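PDB 5IMU: Tat (Twin-arginine translocation) pathway signal sequence containing protein from Mycobacterium tuberculosis, which is of unknown function but is probably exported by the twin-arginine pathway, its C-terminal part crystallised here as an alpha/beta/alpha sandwich joined to a helical bundle. Local coordinates for residues V24-P29 / T96-P101; L45-L50 / D81-V86; S116-V121 / A206-A211; R135-R140 / V186-L191. All blocks are in the same frame, centred on the assembly; numbering follows the deposited sequence.

Contacts 1 and 2 belong to the alpha/beta part of the chain, contacts 3 and 4 to the helical part that follows. Contact 2, on strand 44-48, falls within the chain span that contact 1 brackets; their centres are about 18 Å apart, and they touch where Val24 packs on Leu46. Contact 4 falls within the span of contact 3, about 18 Å away between centres, and the consecutive helices 183-199 and 203-216 bring the two together through His209 on Met190 and Leu210 on Leu191. Contacts 2 and 4 lie on opposite sides of the chain's centre, yet Leu50 reaches Trp189, so the two parts pack against each other. Contacts 1 and 3 are about 27 Å apart between centres.

Contact 1 (V24-P29 / T96-P101); sequences VARQEP and TYVAEP
Arg26 places CG between its own backbone N and carbonyl carbon (chi1 73°), and a further bend at chi3 (51°) carries the guanidinium across to Ala99 and Pro101. This joins the C-terminal end of helix 6-27 to the irregular run that follows strand 88-92, on the surface of the alpha/beta sandwich. The arginine grips side-on: NE and NH2 both donate to a single acceptor, Ala99 O, each at 3.0 Å. NE approaches nearly along the C=O axis, whereas NH2 comes from above the carbonyl plane. Because the oxygen stays in the guanidinium plane, the two bonds limit rotation of that group. Pro101 lies over one of its faces, displaced toward the rim, with its CB 3.8 Å from Arg26 NH1.

Nearer the helix the contact turns apolar. Val98 CG1 rests on Arg26 CB at 3.6 Å, while its other branch, CG2, meets Ala25 CB at 3.9 Å. Both Ala25 and Val98 also touch His92 of strand 88-92, which ties this patch to the sheet. His92 NE2 in turn donates to the carbonyl of Pro29, and the ring of Pro29 marks the far edge of the contact, its CB 4.0 Å from Thr96 O.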
loop_
_atom_site.group_PDB
_atom_site.type_symbol
_atom_site.label_atom_id
_atom_site.label_comp_id
_atom_site.label_asym_id
_atom_site.label_seq_id
_atom_site.Cartn_x
_atom_site.Cartn_y
_atom_site.Cartn_z
ATOM N N VAL A 24 -10.896 -4.522 -2.106
ATOM C CA VAL A 24 -10.056 -3.366 -1.809
ATOM C C VAL A 24 -10.659 -2.098 -2.398
ATOM O O VAL A 24 -10.498 -1.009 -1.831
ATOM C CB VAL A 24 -8.615 -3.581 -2.308
ATOM C CG1 VAL A 24 -7.942 -4.694 -1.523
ATOM C CG2 VAL A 24 -8.594 -3.880 -3.800
ATOM N N ALA A 25 -11.371 -2.212 -3.523
ATOM C CA ALA A 25 -11.927 -1.026 -4.165
ATOM C C ALA A 25 -12.991 -0.370 -3.296
ATOM O O ALA A 25 -13.055 0.859 -3.211
ATOM C CB ALA A 25 -12.495 -1.388 -5.538
ATOM N N ARG A 26 -13.832 -1.165 -2.627
ATOM C CA ARG A 26 -14.849 -0.542 -1.790
ATOM C C ARG A 26 -14.245 0.140 -0.568
ATOM O O ARG A 26 -14.865 1.057 -0.020
ATOM C CB ARG A 26 -15.911 -1.563 -1.366
ATOM C CG ARG A 26 -15.483 -2.571 -0.319
ATOM C CD ARG A 26 -16.696 -3.363 0.161
ATOM N NE ARG A 26 -17.459 -3.908 -0.960
ATOM C CZ ARG A 26 -17.260 -5.114 -1.480
ATOM N NH1 ARG A 26 -16.329 -5.909 -0.975
ATOM N NH2 ARG A 26 -17.997 -5.528 -2.504
ATOM N N GLN A 27 -13.043 -0.266 -0.147
ATOM C CA GLN A 27 -12.348 0.446 0.921
ATOM C C GLN A 27 -11.765 1.765 0.427
ATOM O O GLN A 27 -11.737 2.751 1.171
ATOM C CB GLN A 27 -11.238 -0.425 1.511
ATOM C CG GLN A 27 -11.722 -1.697 2.183
ATOM C CD GLN A 27 -10.579 -2.526 2.736
ATOM O OE1 GLN A 27 -9.993 -2.184 3.763
ATOM N NE2 GLN A 27 -10.250 -3.617 2.053
ATOM N N GLU A 28 -11.286 1.802 -0.815
ATOM C CA GLU A 28 -10.737 3.022 -1.409
ATOM C C GLU A 28 -11.074 3.056 -2.894
ATOM O O GLU A 28 -10.271 2.648 -3.743
ATOM C CB GLU A 28 -9.227 3.117 -1.189
ATOM C CG GLU A 28 -8.659 4.432 -1.683
ATOM C CD GLU A 28 -9.469 5.611 -1.177
ATOM O OE1 GLU A 28 -9.320 5.957 0.013
ATOM O OE2 GLU A 28 -10.266 6.178 -1.957
ATOM N N PRO A 29 -12.264 3.554 -3.247
ATOM C CA PRO A 29 -12.695 3.527 -4.654
ATOM C C PRO A 29 -12.138 4.653 -5.509
ATOM O O PRO A 29 -12.332 4.628 -6.731
ATOM C CB PRO A 29 -14.221 3.630 -4.543
ATOM C CG PRO A 29 -14.440 4.424 -3.289
ATOM C CD PRO A 29 -13.323 4.041 -2.345
ATOM N N THR A 96 -15.449 4.389 -9.813
ATOM C CA THR A 96 -16.578 3.501 -10.057
ATOM C C THR A 96 -17.219 3.105 -8.731
ATOM O O THR A 96 -16.527 2.872 -7.736
ATOM C CB THR A 96 -16.120 2.252 -10.818
ATOM O OG1 THR A 96 -15.615 2.630 -12.105
ATOM C CG2 THR A 96 -17.270 1.263 -11.002
ATOM N N TYR A 97 -18.548 3.044 -8.710
ATOM C CA TYR A 97 -19.240 2.627 -7.499
ATOM C C TYR A 97 -19.079 1.128 -7.280
ATOM O O TYR A 97 -19.145 0.333 -8.220
ATOM C CB TYR A 97 -20.722 2.987 -7.563
ATOM C CG TYR A 97 -21.499 2.513 -6.354
ATOM C CD1 TYR A 97 -21.221 3.017 -5.086
ATOM C CD2 TYR A 97 -22.501 1.559 -6.473
ATOM C CE1 TYR A 97 -21.925 2.585 -3.974
ATOM C CE2 TYR A 97 -23.210 1.121 -5.367
ATOM C CZ TYR A 97 -22.918 1.638 -4.120
ATOM O OH TYR A 97 -23.619 1.206 -3.017
ATOM N N VAL A 98 -18.868 0.747 -6.023
ATOM C CA VAL A 98 -18.671 -0.645 -5.638
ATOM C C VAL A 98 -19.809 -1.054 -4.717
ATOM O O VAL A 98 -20.150 -0.323 -3.779
ATOM C CB VAL A 98 -17.311 -0.857 -4.948
ATOM C CG1 VAL A 98 -17.050 -2.338 -4.745
ATOM C CG2 VAL A 98 -16.198 -0.215 -5.763
ATOM N N ALA A 99 -20.386 -2.224 -4.979
ATOM C CA ALA A 99 -21.507 -2.701 -4.183
ATOM C C ALA A 99 -21.087 -2.952 -2.739
ATOM O O ALA A 99 -19.929 -3.265 -2.447
ATOM C CB ALA A 99 -22.077 -3.982 -4.788
ATOM N N GLU A 100 -22.049 -2.800 -1.831
ATOM C CA GLU A 100 -21.833 -3.177 -0.444
ATOM C C GLU A 100 -21.457 -4.655 -0.364
ATOM O O GLU A 100 -21.898 -5.461 -1.190
ATOM C CB GLU A 100 -23.089 -2.909 0.385
ATOM C CG GLU A 100 -23.304 -1.450 0.754
ATOM C CD GLU A 100 -22.394 -0.989 1.878
ATOM O OE1 GLU A 100 -22.089 -1.803 2.775
ATOM O OE2 GLU A 100 -21.985 0.192 1.865
ATOM N N PRO A 101 -20.643 -5.041 0.614
ATOM C CA PRO A 101 -20.192 -6.432 0.677
ATOM C C PRO A 101 -21.300 -7.361 1.139
ATOM O O PRO A 101 -22.231 -6.965 1.844
ATOM C CB PRO A 101 -19.051 -6.385 1.698
ATOM C CG PRO A 101 -19.437 -5.265 2.607
ATOM C CD PRO A 101 -20.095 -4.235 1.721
#

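Contact 2 (L45-L50 / D81-V86); sequences LLVTDL and DLLGAV
Leu82 and Leu83 bring the end of the short helix 79-83 down onto strand 44-48, a helix-on-sheet layer of the alpha/beta/alpha sandwich. The strand alternates as expected: Leu45 and Val47 face this helix, while Leu46 points to the other side, where Val24 of helix 6-27 packs on it.

The tight part is a row of aliphatic side chains. Val47 CG2 sits between the two leucines, 4.1 Å from Leu82 CB and 4.0 Å from Leu83 CD2, and its side chain runs obliquely to both. Leu45 and Leu83 lie alongside each other, running in opposite senses, their CD2 atoms 4.0 Å apart. Leu45 CD2 also lies 3.3 Å from Leu83 O, a backbone oxygen that accepts a hydrogen bond from Arg38 NH1. At the other end Leu82, with CG anti to its carbonyl carbon (chi1 -73°), extends CD1 over the backbone at Thr48 and Asp49, 3.6 Å from Thr48 O. The carboxylate of Asp49 leads off from there to bond Tyr178 OH.

No hydrogen bond crosses between the segments, and the contact thins toward solvent. Asp81, Gly84 and Ala85 are exposed and stand clear of the strand. Gly84 leaves the helix with positive phi (68°), and its N donates to Asp81 O at 3.2 Å.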
loop_
_atom_site.group_PDB
_atom_site.type_symbol
_atom_site.label_atom_id
_atom_site.label_comp_id
_atom_site.label_asym_id
_atom_site.label_seq_id
_atom_site.Cartn_x
_atom_site.Cartn_y
_atom_site.Cartn_z
ATOM N N LEU A 45 -1.713 -11.650 -7.686
ATOM C CA LEU A 45 -1.029 -10.368 -7.579
ATOM C C LEU A 45 -2.053 -9.242 -7.543
ATOM O O LEU A 45 -2.983 -9.224 -8.354
ATOM C CB LEU A 45 -0.070 -10.174 -8.756
ATOM C CG LEU A 45 0.697 -8.854 -8.836
ATOM C CD1 LEU A 45 1.682 -8.733 -7.685
ATOM C CD2 LEU A 45 1.407 -8.741 -10.173
ATOM N N LEU A 46 -1.881 -8.307 -6.608
ATOM C CA LEU A 46 -2.793 -7.183 -6.430
ATOM C C LEU A 46 -2.018 -5.876 -6.525
ATOM O O LEU A 46 -0.970 -5.723 -5.885
ATOM C CB LEU A 46 -3.512 -7.266 -5.081
ATOM C CG LEU A 46 -4.446 -6.100 -4.753
ATOM C CD1 LEU A 46 -5.585 -6.008 -5.757
ATOM C CD2 LEU A 46 -4.982 -6.232 -3.343
ATOM N N VAL A 47 -2.532 -4.933 -7.319
ATOM C CA VAL A 47 -1.845 -3.670 -7.562
ATOM C C VAL A 47 -2.836 -2.513 -7.554
ATOM O O VAL A 47 -4.034 -2.684 -7.797
ATOM C CB VAL A 47 -1.078 -3.666 -8.905
ATOM C CG1 VAL A 47 -0.082 -4.815 -8.976
ATOM C CG2 VAL A 47 -2.051 -3.711 -10.077
ATOM N N THR A 48 -2.312 -1.328 -7.250
ATOM C CA THR A 48 -2.896 -0.054 -7.636
ATOM C C THR A 48 -1.788 0.775 -8.272
ATOM O O THR A 48 -0.601 0.534 -8.038
ATOM C CB THR A 48 -3.505 0.701 -6.444
ATOM O OG1 THR A 48 -3.963 1.990 -6.876
ATOM C CG2 THR A 48 -2.470 0.885 -5.343
ATOM N N ASP A 49 -2.174 1.749 -9.093
ATOM C CA ASP A 49 -1.197 2.609 -9.747
ATOM C C ASP A 49 -0.924 3.887 -8.962
ATOM O O ASP A 49 -0.350 4.834 -9.513
ATOM C CB ASP A 49 -1.644 2.939 -11.175
ATOM C CG ASP A 49 -2.943 3.725 -11.226
ATOM O OD1 ASP A 49 -3.609 3.878 -10.179
ATOM O OD2 ASP A 49 -3.302 4.194 -12.327
ATOM N N LEU A 50 -1.320 3.927 -7.686
ATOM C CA LEU A 50 -1.083 5.108 -6.861
ATOM C C LEU A 50 0.402 5.442 -6.782
ATOM O O LEU A 50 0.790 6.610 -6.903
ATOM C CB LEU A 50 -1.660 4.887 -5.461
ATOM C CG LEU A 50 -1.489 5.997 -4.419
ATOM C CD1 LEU A 50 -2.226 7.265 -4.832
ATOM C CD2 LEU A 50 -1.960 5.522 -3.050
ATOM N N ASP A 81 -0.688 -2.799 -16.988
ATOM C CA ASP A 81 0.755 -2.933 -17.180
ATOM C C ASP A 81 1.444 -3.415 -15.908
ATOM O O ASP A 81 2.382 -4.221 -15.970
ATOM C CB ASP A 81 1.358 -1.599 -17.626
ATOM C CG ASP A 81 0.977 -1.225 -19.047
ATOM O OD1 ASP A 81 1.423 -0.157 -19.519
ATOM O OD2 ASP A 81 0.233 -1.994 -19.691
ATOM N N LEU A 82 0.994 -2.934 -14.744
ATOM C CA LEU A 82 1.652 -3.291 -13.490
ATOM C C LEU A 82 1.486 -4.768 -13.157
ATOM O O LEU A 82 2.352 -5.352 -12.498
ATOM C CB LEU A 82 1.114 -2.424 -12.348
ATOM C CG LEU A 82 1.555 -0.960 -12.335
ATOM C CD1 LEU A 82 0.837 -0.194 -11.234
ATOM C CD2 LEU A 82 3.064 -0.863 -12.158
ATOM N N LEU A 83 0.390 -5.390 -13.605
ATOM C CA LEU A 83 0.184 -6.809 -13.329
ATOM C C LEU A 83 1.228 -7.680 -14.014
ATOM O O LEU A 83 1.545 -8.769 -13.520
ATOM C CB LEU A 83 -1.215 -7.242 -13.770
ATOM C CG LEU A 83 -2.407 -6.923 -12.871
ATOM C CD1 LEU A 83 -3.678 -7.485 -13.485
ATOM C CD2 LEU A 83 -2.188 -7.489 -11.479
ATOM N N GLY A 84 1.766 -7.229 -15.145
ATOM C CA GLY A 84 2.691 -8.067 -15.880
ATOM C C GLY A 84 1.989 -9.274 -16.481
ATOM O O GLY A 84 0.828 -9.215 -16.897
ATOM N N ALA A 85 2.706 -10.396 -16.506
ATOM C CA ALA A 85 2.220 -11.611 -17.149
ATOM C C ALA A 85 1.312 -12.387 -16.201
ATOM O O ALA A 85 1.755 -12.847 -15.143
ATOM C CB ALA A 85 3.395 -12.476 -17.597
ATOM N N VAL A 86 0.043 -12.538 -16.586
ATOM C CA VAL A 86 -0.953 -13.266 -15.808
ATOM C C VAL A 86 -1.845 -14.034 -16.776
ATOM O O VAL A 86 -1.807 -13.822 -17.990
ATOM C CB VAL A 86 -1.803 -12.332 -14.920
ATOM C CG1 VAL A 86 -0.969 -11.762 -13.783
ATOM C CG2 VAL A 86 -2.388 -11.214 -15.754
#

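Contact 3 (S116-V121 / A206-A211); sequences SAIPKV and ANYHLA
Asn207 holds its amide against the chain of 116-121, using both ends on backbone atoms two residues apart. Its CG is anti to the backbone N (chi1 -171°), which carries the amide out from helix 203-216 toward the loop. Val121 N donates to Asn207 OD1 at 2.7 Å in an almost perfectly straight bond (179°), lying in the carbonyl plane on a lone pair. On the other side of the amide, Asn207 ND2 donates to Pro119 O at 3.1 Å; that oxygen lies in the amide plane, but the nitrogen stands well above the plane of the proline carbonyl. Together the two bonds fix the flip of the asparagine. Lys120 crosses Asn207 at about a right angle and bends at its last torsion (chi4 53°), so that NZ donates to a water at 2.6 Å; the water in turn donates to Asn207 OD1 at 3.1 Å.

Apolar groups flank the amide. Ile118 runs obliquely to Tyr208, with CD1 3.7 Å from ring atom CD1 of the tyrosine, and its CG2 branch meets Ala211 CB at 3.9 Å. Val121 CG2 reaches the same methyl, Ala211 CB, at 4.0 Å. The ring of Tyr208 also meets those of Trp54 and Trp212, and its OH accepts a hydrogen bond from Ile55 N. The result is an interhelical connection, between helices 111-115 and 124-133, laid along a helix of the alpha-helical bundle.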
loop_
_atom_site.group_PDB
_atom_site.type_symbol
_atom_site.label_atom_id
_atom_site.label_comp_id
_atom_site.label_asym_id
_atom_site.label_seq_id
_atom_site.Cartn_x
_atom_site.Cartn_y
_atom_site.Cartn_z
ATOM N N SER A 116 4.951 -8.378 4.384
ATOM C CA SER A 116 6.155 -8.828 5.074
ATOM C C SER A 116 7.179 -9.475 4.144
ATOM O O SER A 116 8.170 -10.029 4.628
ATOM C CB SER A 116 5.796 -9.818 6.184
ATOM O OG SER A 116 5.002 -9.211 7.185
ATOM N N ALA A 117 6.969 -9.420 2.831
ATOM C CA ALA A 117 7.836 -10.125 1.894
ATOM C C ALA A 117 9.139 -9.391 1.600
ATOM O O ALA A 117 9.999 -9.948 0.909
ATOM C CB ALA A 117 7.087 -10.390 0.584
ATOM N N ILE A 118 9.313 -8.173 2.101
ATOM C CA ILE A 118 10.506 -7.380 1.809
ATOM C C ILE A 118 11.577 -7.674 2.850
ATOM O O ILE A 118 11.288 -7.643 4.056
ATOM C CB ILE A 118 10.184 -5.878 1.772
ATOM C CG1 ILE A 118 9.079 -5.594 0.754
ATOM C CG2 ILE A 118 11.436 -5.066 1.451
ATOM C CD1 ILE A 118 8.525 -4.194 0.837
ATOM N N PRO A 119 12.813 -7.960 2.441
ATOM C CA PRO A 119 13.894 -8.126 3.418
ATOM C C PRO A 119 14.054 -6.880 4.280
ATOM O O PRO A 119 13.725 -5.765 3.867
ATOM C CB PRO A 119 15.132 -8.365 2.543
ATOM C CG PRO A 119 14.593 -8.871 1.245
ATOM C CD PRO A 119 13.266 -8.196 1.059
ATOM N N LYS A 120 14.559 -7.087 5.494
ATOM C CA LYS A 120 14.786 -5.978 6.409
ATOM C C LYS A 120 15.743 -4.967 5.791
ATOM O O LYS A 120 16.834 -5.322 5.333
ATOM C CB LYS A 120 15.339 -6.497 7.735
ATOM C CG LYS A 120 15.526 -5.429 8.806
ATOM C CD LYS A 120 15.827 -6.063 10.159
ATOM C CE LYS A 120 16.332 -5.044 11.173
ATOM N NZ LYS A 120 15.425 -3.871 11.309
ATOM N N VAL A 121 15.314 -3.702 5.763
ATOM C CA VAL A 121 16.156 -2.632 5.246
ATOM C C VAL A 121 17.438 -2.551 6.063
ATOM O O VAL A 121 17.432 -2.725 7.288
ATOM C CB VAL A 121 15.382 -1.303 5.271
ATOM C CG1 VAL A 121 16.319 -0.113 5.106
ATOM C CG2 VAL A 121 14.310 -1.293 4.190
ATOM N N ALA A 206 6.604 -0.983 9.338
ATOM C CA ALA A 206 7.514 0.148 9.199
ATOM C C ALA A 206 8.575 -0.137 8.147
ATOM O O ALA A 206 8.931 0.741 7.353
ATOM C CB ALA A 206 8.164 0.469 10.546
ATOM N N ASN A 207 9.078 -1.372 8.120
ATOM C CA ASN A 207 10.030 -1.777 7.093
ATOM C C ASN A 207 9.411 -1.679 5.703
ATOM O O ASN A 207 10.029 -1.151 4.770
ATOM C CB ASN A 207 10.515 -3.199 7.380
ATOM C CG ASN A 207 11.670 -3.612 6.496
ATOM O OD1 ASN A 207 12.792 -3.133 6.659
ATOM N ND2 ASN A 207 11.405 -4.514 5.557
ATOM N N TYR A 208 8.182 -2.180 5.550
ATOM C CA TYR A 208 7.489 -2.128 4.264
ATOM C C TYR A 208 7.391 -0.698 3.746
ATOM O O TYR A 208 7.708 -0.420 2.584
ATOM C CB TYR A 208 6.099 -2.756 4.408
ATOM C CG TYR A 208 5.162 -2.570 3.228
ATOM C CD1 TYR A 208 5.125 -3.496 2.189
ATOM C CD2 TYR A 208 4.294 -1.487 3.170
ATOM C CE1 TYR A 208 4.260 -3.334 1.117
ATOM C CE2 TYR A 208 3.429 -1.316 2.102
ATOM C CZ TYR A 208 3.415 -2.244 1.078
ATOM O OH TYR A 208 2.555 -2.081 0.015
ATOM N N HIS A 209 6.958 0.229 4.602
ATOM C CA HIS A 209 6.766 1.604 4.153
ATOM C C HIS A 209 8.099 2.300 3.904
ATOM O O HIS A 209 8.219 3.105 2.975
ATOM C CB HIS A 209 5.931 2.375 5.173
ATOM C CG HIS A 209 4.500 1.940 5.227
ATOM N ND1 HIS A 209 3.660 2.011 4.137
ATOM C CD2 HIS A 209 3.763 1.423 6.238
ATOM C CE1 HIS A 209 2.465 1.560 4.475
ATOM N NE2 HIS A 209 2.501 1.197 5.745
ATOM N N LEU A 210 9.113 2.001 4.719
ATOM C CA LEU A 210 10.424 2.611 4.516
ATOM C C LEU A 210 11.060 2.136 3.215
ATOM O O LEU A 210 11.677 2.930 2.494
ATOM C CB LEU A 210 11.340 2.295 5.699
ATOM C CG LEU A 210 12.261 3.394 6.239
ATOM C CD1 LEU A 210 13.598 2.804 6.671
ATOM C CD2 LEU A 210 12.462 4.531 5.244
ATOM N N ALA A 211 10.932 0.844 2.904
ATOM C CA ALA A 211 11.478 0.330 1.652
ATOM C C ALA A 211 10.810 0.987 0.452
ATOM O O ALA A 211 11.482 1.363 -0.516
ATOM C CB ALA A 211 11.316 -1.190 1.591
HETATM O O HOH W 1 13.481 -3.379 9.663
#

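Contact 4 (R135-R140 / V186-L191); sequences RDSLPR and VGDWML
A type I beta turn from Arg135 to Leu138 swings the chain past helix 183-199, bringing Leu138 CA to 6.3 Å from Asp188 CA and leaving Pro139 as N-cap of helix 140-151. Both ends of the turn reach the carboxylate of Asp188. Arg135 bends at chi2 (68°), and its NE forms a salt bridge with Asp188 OD1 at 2.7 Å, meeting that oxygen nearly end-on, with an N-H...O angle of 153°. Of the guanidinium nitrogens NE alone bonds the carboxylate, whose plane is turned 59° from the guanidinium, so the pair is not flat and two-pronged. Arg135 NH2 instead donates to Thr184 O, one turn earlier on the helix, and passes 3.8 Å from Gly187 CA.

This ties the connection between helices 124-133 and 140-151 to another helix of the bundle, in the DUF5631 family region. The second carboxylate oxygen is taken by Ser137: OG donates to Asp188 OD2 at a short 2.5 Å, on the syn lone pair. Leu138 then covers the acid, with CD1 3.6 Å from Asp188 CG. Its other methyl, CD2, packs on Leu191, which also touches Ala131 and Tyr213. The two leucine side chains cross at about a right angle, Leu138 CD2 lying 3.8 Å from Leu191 CD1.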
loop_
_atom_site.group_PDB
_atom_site.type_symbol
_atom_site.label_atom_id
_atom_site.label_comp_id
_atom_site.label_asym_id
_atom_site.label_seq_id
_atom_site.Cartn_x
_atom_site.Cartn_y
_atom_site.Cartn_z
ATOM N N ARG A 135 13.938 15.705 4.542
ATOM C CA ARG A 135 12.642 15.960 3.914
ATOM C C ARG A 135 12.047 17.238 4.493
ATOM O O ARG A 135 11.600 17.253 5.645
ATOM C CB ARG A 135 11.693 14.784 4.125
ATOM C CG ARG A 135 10.434 14.860 3.286
ATOM C CD ARG A 135 10.759 14.678 1.816
ATOM N NE ARG A 135 9.608 14.193 1.065
ATOM C CZ ARG A 135 9.693 13.489 -0.058
ATOM N NH1 ARG A 135 10.882 13.176 -0.557
ATOM N NH2 ARG A 135 8.592 13.086 -0.675
ATOM N N ASP A 136 12.008 18.299 3.683
ATOM C CA ASP A 136 11.576 19.600 4.188
ATOM C C ASP A 136 10.067 19.666 4.401
ATOM O O ASP A 136 9.595 20.472 5.211
ATOM C CB ASP A 136 12.018 20.704 3.224
ATOM C CG ASP A 136 12.030 22.078 3.871
ATOM O OD1 ASP A 136 12.529 22.196 5.009
ATOM O OD2 ASP A 136 11.535 23.042 3.245
ATOM N N SER A 137 9.297 18.837 3.699
ATOM C CA SER A 137 7.845 18.971 3.665
ATOM C C SER A 137 7.132 18.270 4.817
ATOM O O SER A 137 5.907 18.398 4.931
ATOM C CB SER A 137 7.310 18.439 2.331
ATOM O OG SER A 137 7.745 17.106 2.107
ATOM N N LEU A 138 7.855 17.551 5.674
ATOM C CA LEU A 138 7.224 16.796 6.746
ATOM C C LEU A 138 6.631 17.733 7.801
ATOM O O LEU A 138 7.130 18.842 8.008
ATOM C CB LEU A 138 8.239 15.866 7.408
ATOM C CG LEU A 138 8.196 14.347 7.205
ATOM C CD1 LEU A 138 7.348 13.934 6.011
ATOM C CD2 LEU A 138 9.613 13.803 7.077
ATOM N N PRO A 139 5.571 17.307 8.486
ATOM C CA PRO A 139 5.032 18.115 9.586
ATOM C C PRO A 139 5.903 18.010 10.830
ATOM O O PRO A 139 6.768 17.139 10.948
ATOM C CB PRO A 139 3.646 17.508 9.826
ATOM C CG PRO A 139 3.804 16.083 9.421
ATOM C CD PRO A 139 4.765 16.095 8.251
ATOM N N ARG A 140 5.645 18.919 11.776
ATOM C CA ARG A 140 6.476 19.003 12.975
ATOM C C ARG A 140 6.462 17.697 13.765
ATOM O O ARG A 140 7.474 17.318 14.366
ATOM C CB ARG A 140 6.015 20.172 13.851
ATOM C CG ARG A 140 6.703 20.248 15.211
ATOM C CD ARG A 140 6.278 21.485 15.998
ATOM N NE ARG A 140 6.904 22.703 15.486
ATOM C CZ ARG A 140 6.562 23.933 15.857
ATOM N NH1 ARG A 140 5.587 24.117 16.736
ATOM N NH2 ARG A 140 7.188 24.983 15.340
ATOM N N VAL A 186 3.239 11.636 -1.737
ATOM C CA VAL A 186 3.143 10.204 -1.468
ATOM C C VAL A 186 4.303 9.750 -0.592
ATOM O O VAL A 186 4.123 8.958 0.343
ATOM C CB VAL A 186 3.085 9.415 -2.790
ATOM C CG1 VAL A 186 3.158 7.922 -2.521
ATOM C CG2 VAL A 186 1.816 9.758 -3.556
ATOM N N GLY A 187 5.510 10.244 -0.875
ATOM C CA GLY A 187 6.652 9.906 -0.044
ATOM C C GLY A 187 6.459 10.317 1.404
ATOM O O GLY A 187 6.790 9.563 2.321
ATOM N N ASP A 188 5.915 11.515 1.627
ATOM C CA ASP A 188 5.598 11.950 2.985
ATOM C C ASP A 188 4.607 10.999 3.647
ATOM O O ASP A 188 4.768 10.627 4.815
ATOM C CB ASP A 188 5.041 13.373 2.961
ATOM C CG ASP A 188 6.102 14.412 2.652
ATOM O OD1 ASP A 188 7.239 14.027 2.304
ATOM O OD2 ASP A 188 5.799 15.620 2.755
ATOM N N TRP A 189 3.561 10.612 2.912
ATOM C CA TRP A 189 2.600 9.625 3.397
ATOM C C TRP A 189 3.302 8.344 3.837
ATOM O O TRP A 189 2.997 7.783 4.896
ATOM C CB TRP A 189 1.581 9.346 2.287
ATOM C CG TRP A 189 0.354 8.570 2.673
ATOM C CD1 TRP A 189 0.047 8.048 3.898
ATOM C CD2 TRP A 189 -0.735 8.229 1.807
ATOM N NE1 TRP A 189 -1.168 7.404 3.845
ATOM C CE2 TRP A 189 -1.667 7.501 2.572
ATOM C CE3 TRP A 189 -1.010 8.470 0.457
ATOM C CZ2 TRP A 189 -2.856 7.011 2.029
ATOM C CZ3 TRP A 189 -2.189 7.985 -0.077
ATOM C CH2 TRP A 189 -3.097 7.265 0.708
ATOM N N MET A 190 4.270 7.881 3.039
ATOM C CA MET A 190 4.978 6.645 3.361
ATOM C C MET A 190 5.817 6.789 4.627
ATOM O O MET A 190 5.822 5.893 5.480
ATOM C CB MET A 190 5.862 6.227 2.185
ATOM C CG MET A 190 5.097 5.778 0.948
ATOM S SD MET A 190 6.165 5.644 -0.498
ATOM C CE MET A 190 5.047 4.896 -1.680
ATOM N N LEU A 191 6.544 7.904 4.762
ATOM C CA LEU A 191 7.378 8.100 5.945
ATOM C C LEU A 191 6.535 8.203 7.211
ATOM O O LEU A 191 6.891 7.632 8.249
ATOM C CB LEU A 191 8.243 9.350 5.785
ATOM C CG LEU A 191 9.642 9.190 5.185
ATOM C CD1 LEU A 191 10.388 10.519 5.228
ATOM C CD2 LEU A 191 10.433 8.102 5.899
#